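Local coordinates for Alpha/beta hydrolase fold protein (Nakamurella multipartita, PDB 4Y7D) that probably acts as a hydrolase of the alpha/beta hydrolase superfamily, at residues G33-V38 / G60-V65; Q16-A21 / A90-A95; L104-G109 / S129-S134. One frame throughout, in Å; residues are numbered along the deposited sequence. Where two conformers were deposited one is given.

Interaction 1: G33-V38 / G60-V65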
# COMPACT_ATOMS: atom_id res chain seq x y z
N GLY A 33 -17.57 -6.81 9.09
CA GLY A 33 -16.67 -7.09 10.19
C GLY A 33 -15.99 -5.82 10.69
O GLY A 33 -16.32 -4.72 10.25
N PRO A 34 -15.04 -5.98 11.60
CA PRO A 34 -14.23 -4.87 12.08
C PRO A 34 -13.60 -4.11 10.93
O PRO A 34 -13.08 -4.72 9.99
CB PRO A 34 -13.16 -5.56 12.92
CG PRO A 34 -13.83 -6.81 13.40
CD PRO A 34 -14.66 -7.27 12.24
N PRO A 35 -13.70 -2.78 10.97
CA PRO A 35 -13.21 -1.99 9.84
C PRO A 35 -11.73 -1.76 9.80
O PRO A 35 -11.09 -1.58 10.85
CB PRO A 35 -13.98 -0.66 9.99
CG PRO A 35 -14.14 -0.54 11.46
CD PRO A 35 -14.40 -1.94 11.98
N VAL A 36 -11.21 -1.71 8.58
CA VAL A 36 -9.80 -1.39 8.30
C VAL A 36 -9.70 -0.38 7.18
O VAL A 36 -10.24 -0.60 6.09
CB VAL A 36 -9.07 -2.66 7.86
CG1 VAL A 36 -7.59 -2.38 7.64
CG2 VAL A 36 -9.30 -3.76 8.87
N LEU A 37 -9.00 0.72 7.45
CA LEU A 37 -8.66 1.68 6.44
C LEU A 37 -7.45 1.14 5.68
O LEU A 37 -6.46 0.78 6.28
CB LEU A 37 -8.30 3.02 7.04
CG LEU A 37 -7.75 4.10 6.10
CD1 LEU A 37 -8.88 4.63 5.21
CD2 LEU A 37 -7.05 5.15 6.90
N VAL A 38 -7.57 1.01 4.37
CA VAL A 38 -6.54 0.39 3.49
C VAL A 38 -5.97 1.53 2.62
O VAL A 38 -6.74 2.19 1.90
CB VAL A 38 -7.17 -0.67 2.61
CG1 VAL A 38 -6.14 -1.34 1.73
CG2 VAL A 38 -7.80 -1.73 3.49
N GLY A 60 -13.19 -11.88 7.16
CA GLY A 60 -14.30 -11.34 7.96
C GLY A 60 -14.04 -9.96 8.56
O GLY A 60 -14.53 -9.65 9.68
N LEU A 61 -13.30 -9.12 7.85
CA LEU A 61 -13.18 -7.70 8.19
C LEU A 61 -13.77 -6.86 7.05
O LEU A 61 -13.97 -7.37 5.92
CB LEU A 61 -11.71 -7.31 8.46
CG LEU A 61 -11.08 -7.99 9.70
CD1 LEU A 61 -10.42 -9.30 9.31
CD2 LEU A 61 -10.02 -7.07 10.31
N ARG A 62 -14.09 -5.59 7.34
CA ARG A 62 -14.58 -4.71 6.31
C ARG A 62 -13.48 -3.75 5.97
O ARG A 62 -12.69 -3.39 6.85
CB ARG A 62 -15.91 -4.00 6.66
CG ARG A 62 -15.88 -2.73 7.45
CD ARG A 62 -17.33 -2.26 7.72
NE ARG A 62 -17.50 -1.09 8.63
CZ ARG A 62 -17.55 0.20 8.23
NH1 ARG A 62 -17.41 0.55 6.96
NH2 ARG A 62 -17.77 1.17 9.13
N ALA A 63 -13.36 -3.39 4.70
CA ALA A 63 -12.30 -2.46 4.27
C ALA A 63 -12.87 -1.14 3.77
O ALA A 63 -13.93 -1.10 3.12
CB ALA A 63 -11.48 -3.12 3.20
N ILE A 64 -12.16 -0.06 4.09
CA ILE A 64 -12.44 1.26 3.63
C ILE A 64 -11.22 1.60 2.77
O ILE A 64 -10.16 1.87 3.29
CB ILE A 64 -12.62 2.25 4.82
CG1 ILE A 64 -13.80 1.81 5.70
CG2 ILE A 64 -12.80 3.69 4.33
CD1 ILE A 64 -13.73 2.35 7.11
N VAL A 65 -11.38 1.53 1.45
CA VAL A 65 -10.22 1.60 0.54
C VAL A 65 -10.26 2.97 -0.12
O VAL A 65 -11.18 3.24 -0.90
CB VAL A 65 -10.36 0.55 -0.57
CG1 VAL A 65 -9.22 0.67 -1.58
CG2 VAL A 65 -10.56 -0.86 0.01
O HOH W 1 -18.01 -2.77 10.80
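Arg62 runs alongside Gly33 and Pro35 for most of its length. Its CB lies 3.7 Å from Gly33 O; with CG between the backbone N and the carbonyl carbon (chi1 85°), Arg62 CG comes 3.5 Å from Gly33 O and close to Pro35 CA. CD stays beside the Gly33 carbonyl as the chain extends to NE. There a water takes the N-H, 2.8 Å from Arg62 NE at the edge of the guanidinium and in its plane, and donates a hydrogen bond to Gly33 O at 2.6 Å. Arg62 NE and CZ lie 3.8 and 4.1 Å from Pro35 CB, which sits over one guanidinium face, offset toward the rim. With an alanine in its place, the water would probably lose its NE donor, and Pro35 CB the guanidinium it lies against.

Beneath this side chain the strands pair in parallel, within a beta-alpha-beta crossover of the hydrolase sheet. Arg62 N donates to Pro34 O, Val36 N to Arg62 O, Ile64 N to Val36 O and Val38 N to Ile64 O, the last nearly straight at 173°. On the face turned to helix 46-58, Val38 CG2 meets Ala63 CB at 3.9 Å; Val36 CG2 touches Leu61 CD2 at 3.7 Å. Backbone bonds and apolar packing thus hold the buried length, whereas the guanidinium is linked to Gly33 O through water while the aliphatic part of its chain touches that oxygen.

Interaction 2: Q16-A21 / A90-A95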
# COMPACT_ATOMS: atom_id res chain seq x y z
N GLN A 16 -17.46 5.50 -4.10
CA GLN A 16 -18.33 6.48 -3.46
C GLN A 16 -17.53 7.71 -3.14
O GLN A 16 -16.40 7.56 -2.71
CB GLN A 16 -18.86 5.92 -2.14
CG GLN A 16 -19.60 4.62 -2.32
CD GLN A 16 -20.46 4.23 -1.13
OE1 GLN A 16 -21.18 5.08 -0.58
NE2 GLN A 16 -20.42 2.94 -0.75
N THR A 17 -18.11 8.89 -3.31
CA THR A 17 -17.47 10.10 -2.87
C THR A 17 -18.00 10.43 -1.48
O THR A 17 -19.24 10.48 -1.29
CB THR A 17 -17.76 11.25 -3.83
OG1 THR A 17 -17.28 10.87 -5.13
CG2 THR A 17 -17.13 12.54 -3.34
N VAL A 18 -17.12 10.63 -0.53
CA VAL A 18 -17.53 11.01 0.80
C VAL A 18 -17.12 12.44 1.04
O VAL A 18 -15.92 12.74 1.01
CB VAL A 18 -16.93 10.10 1.87
CG1 VAL A 18 -17.36 10.54 3.27
CG2 VAL A 18 -17.35 8.67 1.63
N SER A 19 -18.10 13.30 1.35
CA SER A 19 -17.77 14.70 1.65
C SER A 19 -17.43 14.85 3.11
O SER A 19 -18.30 14.78 3.99
CB SER A 19 -18.89 15.67 1.38
OG SER A 19 -19.23 15.66 0.02
N THR A 20 -16.17 15.14 3.36
CA THR A 20 -15.66 15.29 4.73
C THR A 20 -15.39 16.77 5.02
O THR A 20 -15.34 17.61 4.13
CB THR A 20 -14.35 14.51 4.99
OG1 THR A 20 -13.20 15.28 4.58
CG2 THR A 20 -14.34 13.15 4.29
N ALA A 21 -15.12 17.06 6.28
CA ALA A 21 -14.83 18.42 6.70
C ALA A 21 -13.52 18.88 6.09
O ALA A 21 -13.31 20.09 5.99
CB ALA A 21 -14.77 18.52 8.23
N ALA A 90 -8.98 10.92 9.17
CA ALA A 90 -9.75 11.10 10.44
C ALA A 90 -11.08 11.77 10.13
O ALA A 90 -12.11 11.43 10.72
CB ALA A 90 -8.94 11.94 11.44
N ALA A 91 -11.05 12.73 9.21
CA ALA A 91 -12.30 13.38 8.78
C ALA A 91 -13.23 12.42 8.02
O ALA A 91 -14.46 12.49 8.14
CB ALA A 91 -11.98 14.61 7.94
N LEU A 92 -12.66 11.49 7.27
CA LEU A 92 -13.41 10.42 6.64
C LEU A 92 -14.08 9.52 7.72
O LEU A 92 -15.26 9.21 7.62
CB LEU A 92 -12.48 9.60 5.76
CG LEU A 92 -13.09 8.35 5.12
CD1 LEU A 92 -14.36 8.57 4.31
CD2 LEU A 92 -12.02 7.67 4.28
N PHE A 93 -13.34 9.15 8.76
CA PHE A 93 -13.91 8.34 9.84
C PHE A 93 -15.07 9.12 10.46
O PHE A 93 -16.14 8.60 10.71
CB PHE A 93 -12.83 8.09 10.91
CG PHE A 93 -11.74 7.07 10.52
CD1 PHE A 93 -11.69 6.46 9.28
CD2 PHE A 93 -10.75 6.75 11.46
CE1 PHE A 93 -10.65 5.57 8.98
CE2 PHE A 93 -9.74 5.86 11.19
CZ PHE A 93 -9.66 5.27 9.92
N ASP A 94 -14.87 10.42 10.69
CA ASP A 94 -15.97 11.26 11.22
C ASP A 94 -17.21 11.19 10.29
O ASP A 94 -18.36 11.04 10.76
CB ASP A 94 -15.58 12.74 11.33
CG ASP A 94 -14.56 13.03 12.42
OD1 ASP A 94 -14.27 12.16 13.24
OD2 ASP A 94 -14.07 14.19 12.44
N ALA A 95 -16.97 11.30 8.98
CA ALA A 95 -18.04 11.26 8.00
C ALA A 95 -18.75 9.90 7.88
O ALA A 95 -19.88 9.84 7.39
CB ALA A 95 -17.56 11.75 6.63
O HOH W 2 -15.62 15.06 8.35
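Val18 and Leu92 meet with their side chains at about a right angle, Leu92 CD1 lying against the valine so that Val18 CG1 is 3.7 Å from it and Val18 CB and CG2 are only slightly farther. Leu92 has CG anti to its own N (chi1 174°); this carries CD1 back to the strand although the side chain leaves the helix in a different direction. Leu92 also packs on Ile64 and Val66 of strand 62-66. The same Val18 CG1 also touches Ala95 CB, at 3.6 Å, and so reaches two residues three apart on the helix.

Thr20 meets the helix with both branches: Thr20 CG2 lies 3.7 Å from Leu92 CA, over the helix backbone, and Thr20 OG1 3.6 Å from Ala91 CB. The latter is a van der Waals contact without a hydrogen bond; the hydroxyl's hydrogen bonds go to Gly23 O and Arg22 N, the second fitting an ST turn.

That turn joins strand 16-20 to strand 23-31 in an antiparallel hairpin, and 16-20 is an outermost strand of the alpha/beta hydrolase sheet. Helix 82-95 passes across it, the short axes being 7.7 Å apart at an angle of 102°, so the strand crosses the helix nearly at a right angle, and Val18 and Thr20 share Leu92 and Ala95.

No direct hydrogen bond spans the two segments. A water does so at the end of the strand, accepting from Ala21 N at 2.9 Å and donating to Ala91 O at 2.8 Å.

Interaction 3: L104-G109 / S129-S134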
# COMPACT_ATOMS: atom_id res chain seq x y z
N LEU A 104 -4.20 -0.65 7.40
CA LEU A 104 -3.27 -1.43 6.57
C LEU A 104 -2.70 -0.48 5.53
O LEU A 104 -3.44 0.06 4.68
CB LEU A 104 -3.96 -2.57 5.85
CG LEU A 104 -3.15 -3.35 4.83
CD1 LEU A 104 -2.08 -4.13 5.55
CD2 LEU A 104 -3.99 -4.27 3.99
N CYS A 105 -1.38 -0.36 5.53
CA CYS A 105 -0.69 0.44 4.53
C CYS A 105 0.45 -0.32 3.88
O CYS A 105 1.00 -1.26 4.45
CB CYS A 105 -0.19 1.74 5.12
SG CYS A 105 1.12 1.65 6.36
N TRP A 106 0.81 0.13 2.67
CA TRP A 106 1.95 -0.46 1.97
C TRP A 106 2.66 0.65 1.27
O TRP A 106 2.01 1.56 0.78
CB TRP A 106 1.43 -1.47 0.97
CG TRP A 106 2.41 -2.19 0.07
CD1 TRP A 106 3.71 -2.51 0.33
CD2 TRP A 106 2.10 -2.76 -1.17
NE1 TRP A 106 4.24 -3.26 -0.70
CE2 TRP A 106 3.27 -3.42 -1.64
CE3 TRP A 106 0.93 -2.82 -1.95
CZ2 TRP A 106 3.30 -4.10 -2.86
CZ3 TRP A 106 0.95 -3.52 -3.15
CH2 TRP A 106 2.14 -4.13 -3.60
N SER A 107 4.01 0.61 1.28
CA SER A 107 4.84 1.43 0.38
C SER A 107 4.60 2.94 0.59
O SER A 107 4.70 3.45 1.75
CB SER A 107 4.55 0.97 -1.06
OG SER A 107 5.62 1.29 -1.95
N GLY A 108 4.25 3.68 -0.46
CA GLY A 108 3.93 5.10 -0.33
C GLY A 108 2.66 5.42 0.48
O GLY A 108 2.45 6.56 0.80
N GLY A 109 1.90 4.42 0.91
CA GLY A 109 0.85 4.66 1.90
C GLY A 109 1.34 4.87 3.34
O GLY A 109 0.58 5.25 4.23
N SER A 129 1.86 -2.39 8.68
CA SER A 129 2.64 -1.53 7.81
C SER A 129 3.60 -2.38 6.99
O SER A 129 4.61 -2.91 7.49
CB SER A 129 3.36 -0.52 8.62
OG SER A 129 4.10 0.32 7.80
N VAL A 130 3.29 -2.49 5.70
CA VAL A 130 4.00 -3.41 4.79
C VAL A 130 4.97 -2.58 3.96
O VAL A 130 4.55 -1.68 3.23
CB VAL A 130 3.00 -4.11 3.89
CG1 VAL A 130 3.68 -5.16 3.00
CG2 VAL A 130 1.93 -4.79 4.77
N ALA A 131 6.27 -2.91 4.07
CA ALA A 131 7.33 -2.27 3.27
C ALA A 131 7.01 -0.80 3.03
O ALA A 131 6.94 -0.33 1.88
CB ALA A 131 7.52 -3.01 1.96
N ALA A 132 6.84 -0.06 4.12
CA ALA A 132 6.27 1.29 4.07
C ALA A 132 7.33 2.35 4.25
O ALA A 132 8.24 2.25 5.09
CB ALA A 132 5.19 1.45 5.13
N VAL A 133 7.18 3.43 3.49
CA VAL A 133 8.03 4.56 3.65
C VAL A 133 7.81 5.21 5.03
O VAL A 133 6.74 5.72 5.32
CB VAL A 133 7.84 5.58 2.51
CG1 VAL A 133 8.65 6.85 2.75
CG2 VAL A 133 8.22 4.99 1.16
N SER A 134 8.88 5.26 5.81
CA SER A 134 8.83 5.63 7.24
C SER A 134 9.70 6.84 7.56
O SER A 134 9.71 7.32 8.73
CB SER A 134 9.24 4.44 8.10
OG SER A 134 10.56 4.02 7.76
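Trp106 holds CG anti to its backbone N (chi1 178°), which brings the CD1 edge of the indole up to Val130: Trp106 CD1 lies 3.1 Å from Val130 O, in the plane of the ring, and 3.8 Å from Val130 CG1. Cys105 instead has its sulfur between N and the carbonyl carbon (chi1 67°), so that Cys105 SG rests 3.6 Å from Ser129 OG on the other face of the sheet; that hydroxyl is hydrogen-bonded to Tyr114 OH.

The parallel pairing of the strands is carried by Val130 N, bonded to Cys105 O at 2.9 Å. Two residues on, Ser107 N donates to Val130 O at 3.1 Å, nearly in line with the carbonyl, and makes a weak second bond to Ala131 O. Ser107 then turns sharply with positive phi (60°), and its own carbonyl is taken by Val133 N, 3.0 Å from Ser107 O. Gly109 N closes the turn back on Trp106 O at 2.9 Å; a side chain on Gly109 would be crowded by that oxygen.

This tight turn from strand to helix 110-119, with Ser107 at positive phi and small residues two positions before and after it (Cys105, Gly109), fits the nucleophile elbow of the alpha/beta hydrolase fold, and Ser107 is probably the nucleophile. Ser107 OG is hydrogen-bonded to His278 NE2, consistent with a catalytic serine-histidine pair. Trp106 also meets the rings of His278 and Trp282.

Both backbone polar atoms of Ser107 are therefore bonded to 129-134, through N to Val130 and through O to Val133, which suggests that these residues help to hold the bend while leaving the hydroxyl directed at the histidine.

All three contacts reach one mixed sheet. Interactions 1 and 3 lie about 17 Å apart between centres, in beta-alpha-beta units whose strands 35-39 and 101-106 are neighbours; Leu37 O to Leu104 N, 2.9 Å, is a probable hydrogen bond joining them. Interaction 2 is about 15 Å from interaction 1 and 22 Å from interaction 3, at the sheet's outer strand 16-20. Helix 82-95 links it inward, Phe93 packing on Leu37. Along the chain, interaction 1 is nested within the loop closed by interaction 2, and interaction 3 follows both. The probable nucleophile turn thus sits near the chain's centre, while interaction 1 lies within the sheet and interaction 2 at its edge strand.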